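Local atomic coordinates of GCN5-related N-acetyltransferase (Exiguobacterium sibiricum 255-15, PDB entry 3GY9), a protein that binds coenzyme A and probably transfers an acyl group from it to a substrate not yet known. Residues D3-W17 / A50-C64. Sequence-based numbering, arbitrary orientation.
Sequences DVTIERVNDFDGYNW and AMFVALSTTNQVLAC. With SO4 (sulfate ion), chain C.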
loop_
_atom_site.group_PDB
_atom_site.type_symbol
_atom_site.label_atom_id
_atom_site.label_comp_id
_atom_site.label_asym_id
_atom_site.label_seq_id
_atom_site.Cartn_x
_atom_site.Cartn_y
_atom_site.Cartn_z
ATOM N N ASP A 3 7.522 13.506 10.836
ATOM C CA ASP A 3 6.864 12.689 11.840
ATOM C C ASP A 3 5.455 12.382 11.347
ATOM O O ASP A 3 4.631 13.285 11.169
ATOM C CB ASP A 3 6.821 13.399 13.191
ATOM C CG ASP A 3 8.199 13.672 13.752
ATOM O OD1 ASP A 3 9.179 13.057 13.276
ATOM O OD2 ASP A 3 8.300 14.504 14.677
ATOM N N VAL A 4 5.206 11.109 11.057
ATOM C CA VAL A 4 3.876 10.638 10.743
ATOM C C VAL A 4 3.538 9.485 11.648
ATOM O O VAL A 4 4.426 8.853 12.232
ATOM C CB VAL A 4 3.703 10.161 9.264
ATOM C CG1 VAL A 4 3.956 11.299 8.306
ATOM C CG2 VAL A 4 4.610 8.963 8.944
ATOM N N THR A 5 2.246 9.228 11.756
ATOM C CA THR A 5 1.733 8.027 12.391
ATOM C C THR A 5 1.018 7.223 11.301
ATOM O O THR A 5 0.343 7.789 10.452
ATOM C CB THR A 5 0.774 8.388 13.526
ATOM O OG1 THR A 5 -0.329 9.133 13.002
ATOM C CG2 THR A 5 1.476 9.222 14.565
ATOM N N ILE A 6 1.204 5.908 11.298
ATOM C CA ILE A 6 0.528 5.057 10.342
ATOM C C ILE A 6 -0.608 4.369 11.097
ATOM O O ILE A 6 -0.361 3.659 12.088
ATOM C CB ILE A 6 1.450 3.972 9.741
ATOM C CG1 ILE A 6 2.761 4.541 9.169
ATOM C CG2 ILE A 6 0.698 3.179 8.675
ATOM C CD1 ILE A 6 2.612 5.402 7.970
ATOM N N GLU A 7 -1.832 4.559 10.615
ATOM C CA GLU A 7 -3.034 4.075 11.282
ATOM C C GLU A 7 -3.803 3.124 10.365
ATOM O O GLU A 7 -3.854 3.354 9.164
ATOM C CB GLU A 7 -3.936 5.267 11.653
ATOM C CG GLU A 7 -5.354 4.860 11.995
ATOM C CD GLU A 7 -6.155 5.926 12.686
ATOM O OE1 GLU A 7 -6.533 5.696 13.853
ATOM O OE2 GLU A 7 -6.414 6.975 12.068
ATOM N N ARG A 8 -4.427 2.097 10.939
ATOM C CA ARG A 8 -5.377 1.244 10.223
ATOM C C ARG A 8 -6.698 1.968 10.013
ATOM O O ARG A 8 -7.235 2.584 10.943
ATOM C CB ARG A 8 -5.647 -0.001 11.059
ATOM C CG ARG A 8 -6.512 -1.076 10.446
ATOM C CD ARG A 8 -6.700 -2.220 11.458
ATOM N NE ARG A 8 -5.407 -2.581 11.996
ATOM C CZ ARG A 8 -4.529 -3.384 11.384
ATOM N NH1 ARG A 8 -4.865 -4.072 10.291
ATOM N NH2 ARG A 8 -3.339 -3.550 11.921
ATOM N N VAL A 9 -7.231 1.881 8.801
ATOM C CA VAL A 9 -8.500 2.482 8.478
ATOM C C VAL A 9 -9.584 1.496 8.856
ATOM O O VAL A 9 -9.723 0.454 8.219
ATOM C CB VAL A 9 -8.592 2.822 6.977
ATOM C CG1 VAL A 9 -9.967 3.331 6.610
ATOM C CG2 VAL A 9 -7.531 3.820 6.615
ATOM N N ASN A 10 -10.325 1.821 9.906
ATOM C CA ASN A 10 -11.521 1.083 10.274
ATOM C C ASN A 10 -12.793 1.851 9.927
ATOM O O ASN A 10 -13.874 1.266 9.904
ATOM C CB ASN A 10 -11.517 0.763 11.768
ATOM C CG ASN A 10 -10.366 -0.122 12.170
ATOM O OD1 ASN A 10 -9.621 0.207 13.085
ATOM N ND2 ASN A 10 -10.198 -1.246 11.472
ATOM N N ASP A 11 -12.661 3.149 9.643
ATOM C CA ASP A 11 -13.801 4.019 9.324
ATOM C C ASP A 11 -13.374 4.973 8.219
ATOM O O ASP A 11 -12.787 6.023 8.480
ATOM C CB ASP A 11 -14.249 4.781 10.577
ATOM C CG ASP A 11 -15.333 5.835 10.295
ATOM O OD1 ASP A 11 -15.920 5.842 9.192
ATOM O OD2 ASP A 11 -15.595 6.658 11.204
ATOM N N PHE A 12 -13.648 4.599 6.980
ATOM C CA PHE A 12 -13.240 5.442 5.849
ATOM C C PHE A 12 -13.844 6.836 5.932
ATOM O O PHE A 12 -13.282 7.802 5.422
ATOM C CB PHE A 12 -13.648 4.798 4.525
ATOM C CG PHE A 12 -12.696 3.738 4.055
ATOM C CD1 PHE A 12 -11.535 4.074 3.390
ATOM C CD2 PHE A 12 -12.975 2.402 4.276
ATOM C CE1 PHE A 12 -10.646 3.091 2.975
ATOM C CE2 PHE A 12 -12.100 1.423 3.832
ATOM C CZ PHE A 12 -10.946 1.768 3.204
ATOM N N ASP A 13 -15.007 6.942 6.547
ATOM C CA ASP A 13 -15.729 8.198 6.543
ATOM C C ASP A 13 -15.225 9.200 7.604
ATOM O O ASP A 13 -15.777 10.288 7.752
ATOM C CB ASP A 13 -17.226 7.921 6.670
ATOM C CG ASP A 13 -17.747 7.035 5.546
ATOM O OD1 ASP A 13 -17.545 7.411 4.379
ATOM O OD2 ASP A 13 -18.315 5.950 5.821
ATOM N N GLY A 14 -14.158 8.840 8.314
ATOM C CA GLY A 14 -13.624 9.695 9.359
ATOM C C GLY A 14 -12.384 10.477 8.955
ATOM O O GLY A 14 -11.737 11.064 9.820
ATOM N N TYR A 15 -12.051 10.496 7.668
ATOM C CA TYR A 15 -10.859 11.203 7.166
ATOM C C TYR A 15 -11.253 12.126 6.058
ATOM O O TYR A 15 -12.200 11.839 5.306
ATOM C CB TYR A 15 -9.837 10.226 6.586
ATOM C CG TYR A 15 -9.385 9.163 7.541
ATOM C CD1 TYR A 15 -8.335 9.389 8.430
ATOM C CD2 TYR A 15 -10.038 7.931 7.586
ATOM C CE1 TYR A 15 -7.925 8.390 9.324
ATOM C CE2 TYR A 15 -9.641 6.944 8.469
ATOM C CZ TYR A 15 -8.597 7.177 9.323
ATOM O OH TYR A 15 -8.239 6.179 10.187
ATOM N N ASN A 16 -10.517 13.225 5.903
ATOM C CA ASN A 16 -10.690 14.051 4.709
ATOM C C ASN A 16 -9.811 13.521 3.600
ATOM O O ASN A 16 -8.598 13.741 3.605
ATOM C CB ASN A 16 -10.347 15.505 4.993
ATOM C CG ASN A 16 -10.608 16.418 3.791
ATOM O OD1 ASN A 16 -11.119 15.947 2.760
ATOM N ND2 ASN A 16 -10.284 17.716 3.915
ATOM N N TRP A 17 -10.431 12.841 2.645
ATOM C CA TRP A 17 -9.714 12.241 1.520
ATOM C C TRP A 17 -9.563 13.163 0.324
ATOM O O TRP A 17 -8.904 12.799 -0.654
ATOM C CB TRP A 17 -10.461 10.998 1.017
ATOM C CG TRP A 17 -10.533 9.898 2.003
ATOM C CD1 TRP A 17 -11.597 9.579 2.786
ATOM C CD2 TRP A 17 -9.496 8.965 2.320
ATOM N NE1 TRP A 17 -11.286 8.492 3.572
ATOM C CE2 TRP A 17 -9.998 8.103 3.312
ATOM C CE3 TRP A 17 -8.190 8.776 1.867
ATOM C CZ2 TRP A 17 -9.242 7.057 3.842
ATOM C CZ3 TRP A 17 -7.438 7.730 2.404
ATOM C CH2 TRP A 17 -7.969 6.896 3.380
ATOM N N ALA A 50 -6.064 -5.178 4.940
ATOM C CA ALA A 50 -6.032 -3.955 5.737
ATOM C C ALA A 50 -5.721 -2.783 4.830
ATOM O O ALA A 50 -5.042 -2.933 3.801
ATOM C CB ALA A 50 -4.979 -4.055 6.802
HETATM N N MSE A 51 -6.176 -1.596 5.244
HETATM C CA MSE A 51 -5.825 -0.354 4.583
HETATM C C MSE A 51 -5.263 0.559 5.644
HETATM O O MSE A 51 -5.823 0.649 6.754
HETATM C CB MSE A 51 -7.043 0.298 3.958
HETATM C CG MSE A 51 -6.794 1.603 3.236
HETATM SE SE MSE A 51 -5.386 1.552 1.858
HETATM C CE MSE A 51 -5.997 0.022 0.913
ATOM N N PHE A 52 -4.157 1.221 5.307
ATOM C CA PHE A 52 -3.523 2.162 6.222
ATOM C C PHE A 52 -3.484 3.566 5.658
ATOM O O PHE A 52 -3.481 3.761 4.449
ATOM C CB PHE A 52 -2.090 1.720 6.537
ATOM C CG PHE A 52 -2.018 0.370 7.154
ATOM C CD1 PHE A 52 -2.280 0.204 8.501
ATOM C CD2 PHE A 52 -1.692 -0.742 6.394
ATOM C CE1 PHE A 52 -2.237 -1.058 9.079
ATOM C CE2 PHE A 52 -1.645 -2.018 6.978
ATOM C CZ PHE A 52 -1.913 -2.163 8.323
ATOM N N VAL A 53 -3.441 4.541 6.568
ATOM C CA VAL A 53 -3.145 5.919 6.213
ATOM C C VAL A 53 -1.992 6.432 7.056
ATOM O O VAL A 53 -1.838 6.017 8.219
ATOM C CB VAL A 53 -4.349 6.889 6.415
ATOM C CG1 VAL A 53 -5.344 6.699 5.301
ATOM C CG2 VAL A 53 -4.972 6.726 7.784
ATOM N N ALA A 54 -1.216 7.343 6.464
ATOM C CA ALA A 54 -0.174 8.067 7.191
ATOM C C ALA A 54 -0.761 9.430 7.527
ATOM O O ALA A 54 -1.237 10.128 6.641
ATOM C CB ALA A 54 1.049 8.227 6.350
ATOM N N LEU A 55 -0.747 9.764 8.809
ATOM C CA LEU A 55 -1.257 11.022 9.300
ATOM C C LEU A 55 -0.128 11.913 9.751
ATOM O O LEU A 55 0.773 11.482 10.485
ATOM C CB LEU A 55 -2.190 10.800 10.474
ATOM C CG LEU A 55 -3.449 10.004 10.173
ATOM C CD1 LEU A 55 -4.241 9.874 11.438
ATOM C CD2 LEU A 55 -4.311 10.650 9.104
ATOM N N SER A 56 -0.208 13.178 9.359
ATOM C CA SER A 56 0.740 14.180 9.816
ATOM C C SER A 56 0.552 14.520 11.296
ATOM O O SER A 56 -0.402 14.088 11.933
ATOM C CB SER A 56 0.588 15.455 8.998
ATOM O OG SER A 56 -0.531 16.215 9.451
ATOM N N THR A 57 1.443 15.348 11.832
ATOM C CA THR A 57 1.333 15.810 13.219
ATOM C C THR A 57 0.100 16.691 13.436
ATOM O O THR A 57 -0.287 16.951 14.574
ATOM C CB THR A 57 2.582 16.581 13.664
ATOM O OG1 THR A 57 2.820 17.672 12.769
ATOM C CG2 THR A 57 3.793 15.648 13.698
ATOM N N THR A 58 -0.498 17.156 12.338
ATOM C CA THR A 58 -1.728 17.949 12.395
ATOM C C THR A 58 -2.928 17.166 11.863
ATOM O O THR A 58 -3.945 17.772 11.495
ATOM C CB THR A 58 -1.576 19.267 11.653
ATOM O OG1 THR A 58 -1.192 19.003 10.295
ATOM C CG2 THR A 58 -0.544 20.135 12.315
ATOM N N ASN A 59 -2.798 15.842 11.880
ATOM C CA ASN A 59 -3.822 14.862 11.518
ATOM C C ASN A 59 -4.415 15.009 10.138
ATOM O O ASN A 59 -5.594 14.716 9.876
ATOM C CB ASN A 59 -4.878 14.767 12.603
ATOM C CG ASN A 59 -4.339 14.099 13.860
ATOM O OD1 ASN A 59 -3.458 13.233 13.807
ATOM N ND2 ASN A 59 -4.873 14.489 14.984
ATOM N N GLN A 60 -3.539 15.367 9.207
ATOM C CA GLN A 60 -3.901 15.385 7.800
ATOM C C GLN A 60 -3.379 14.112 7.147
ATOM O O GLN A 60 -2.311 13.612 7.515
ATOM C CB GLN A 60 -3.321 16.612 7.120
ATOM C CG GLN A 60 -3.890 17.884 7.657
ATOM C CD GLN A 60 -3.482 19.114 6.909
ATOM O OE1 GLN A 60 -2.297 19.349 6.681
ATOM N NE2 GLN A 60 -4.449 19.959 6.596
ATOM N N VAL A 61 -4.145 13.581 6.203
ATOM C CA VAL A 61 -3.770 12.348 5.504
ATOM C C VAL A 61 -2.668 12.676 4.501
ATOM O O VAL A 61 -2.867 13.508 3.594
ATOM C CB VAL A 61 -4.964 11.746 4.720
ATOM C CG1 VAL A 61 -4.496 10.582 3.837
ATOM C CG2 VAL A 61 -6.042 11.305 5.662
ATOM N N LEU A 62 -1.504 12.039 4.654
ATOM C CA LEU A 62 -0.396 12.268 3.719
ATOM C C LEU A 62 -0.167 11.109 2.733
ATOM O O LEU A 62 0.532 11.289 1.732
ATOM C CB LEU A 62 0.900 12.519 4.478
ATOM C CG LEU A 62 0.941 13.688 5.468
ATOM C CD1 LEU A 62 2.287 13.777 6.099
ATOM C CD2 LEU A 62 0.569 14.997 4.801
ATOM N N ALA A 63 -0.749 9.944 3.031
ATOM C CA ALA A 63 -0.552 8.744 2.223
ATOM C C ALA A 63 -1.554 7.685 2.605
ATOM O O ALA A 63 -2.132 7.713 3.692
ATOM C CB ALA A 63 0.833 8.192 2.429
ATOM N N CYS A 64 -1.748 6.750 1.682
ATOM C CA CYS A 64 -2.518 5.563 1.982
ATOM C C CYS A 64 -1.847 4.357 1.346
ATOM O O CYS A 64 -1.033 4.515 0.444
ATOM C CB CYS A 64 -3.962 5.711 1.456
ATOM S SG CYS A 64 -4.120 5.937 -0.317
HETATM S S SO4 C . -7.877 18.185 6.845
HETATM O O1 SO4 C . -7.213 19.428 7.215
HETATM O O2 SO4 C . -7.718 17.215 7.918
HETATM O O3 SO4 C . -7.264 17.664 5.630
HETATM O O4 SO4 C . -9.299 18.418 6.616
HETATM O O HOH W 1 3.793 15.560 10.161
HETATM O O HOH W 2 0.092 11.871 13.589
HETATM O O HOH W 3 -8.223 -1.786 7.347
HETATM O O HOH W 4 -6.552 15.119 5.152
#
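Arg8 places CG anti to the N of its own backbone (chi1 -175°) and then bends at chi3, while Phe52 sets CG anti to its carbonyl carbon (chi1 -59°); the two side chains thus run side by side on one face of the sheet. The setting is the edge of the mixed sheet of the GNAT fold, where strand 5-8 pairs antiparallel with strand 50-55, and the pair illustrates how an edge strand is held by its backbone and then sorted by its two faces. Thr5 and Leu55 form a hydrogen-bonded antiparallel pair, joined by two backbone hydrogen bonds, and so do Glu7 and Val53; Val9 N extends the ladder to Met51 O at 2.8 Å. On the face turned to helix 93-105, Phe52 CE1 sits over one face of the Arg8 guanidinium, 3.9 Å from Arg8 NH2, with the two planes 72° apart, so this is no parallel stack. Arg8 also forms a salt bridge with Glu104 of that helix. Ile6 CG2 meets Phe52 CB at 3.8 Å, and Ile6 CD1 lies 3.6 Å from Ala54 CB. Replacing Phe52 with an alanine would probably strip the ring from one face of the Arg8 guanidinium, leaving a gap there and the group freer to turn about its bridge to Glu104. The other face is covered by the returning loop: Val53 CG1 presses on Trp17 CH2 at 3.3 Å, a tight fit, and Val53 CG2 meets Tyr15 CE1 at 3.7 Å. Trp17 is itself fixed by its indole N-H, with NE1 bonded to Phe12 O in the carbonyl plane, on a lone pair.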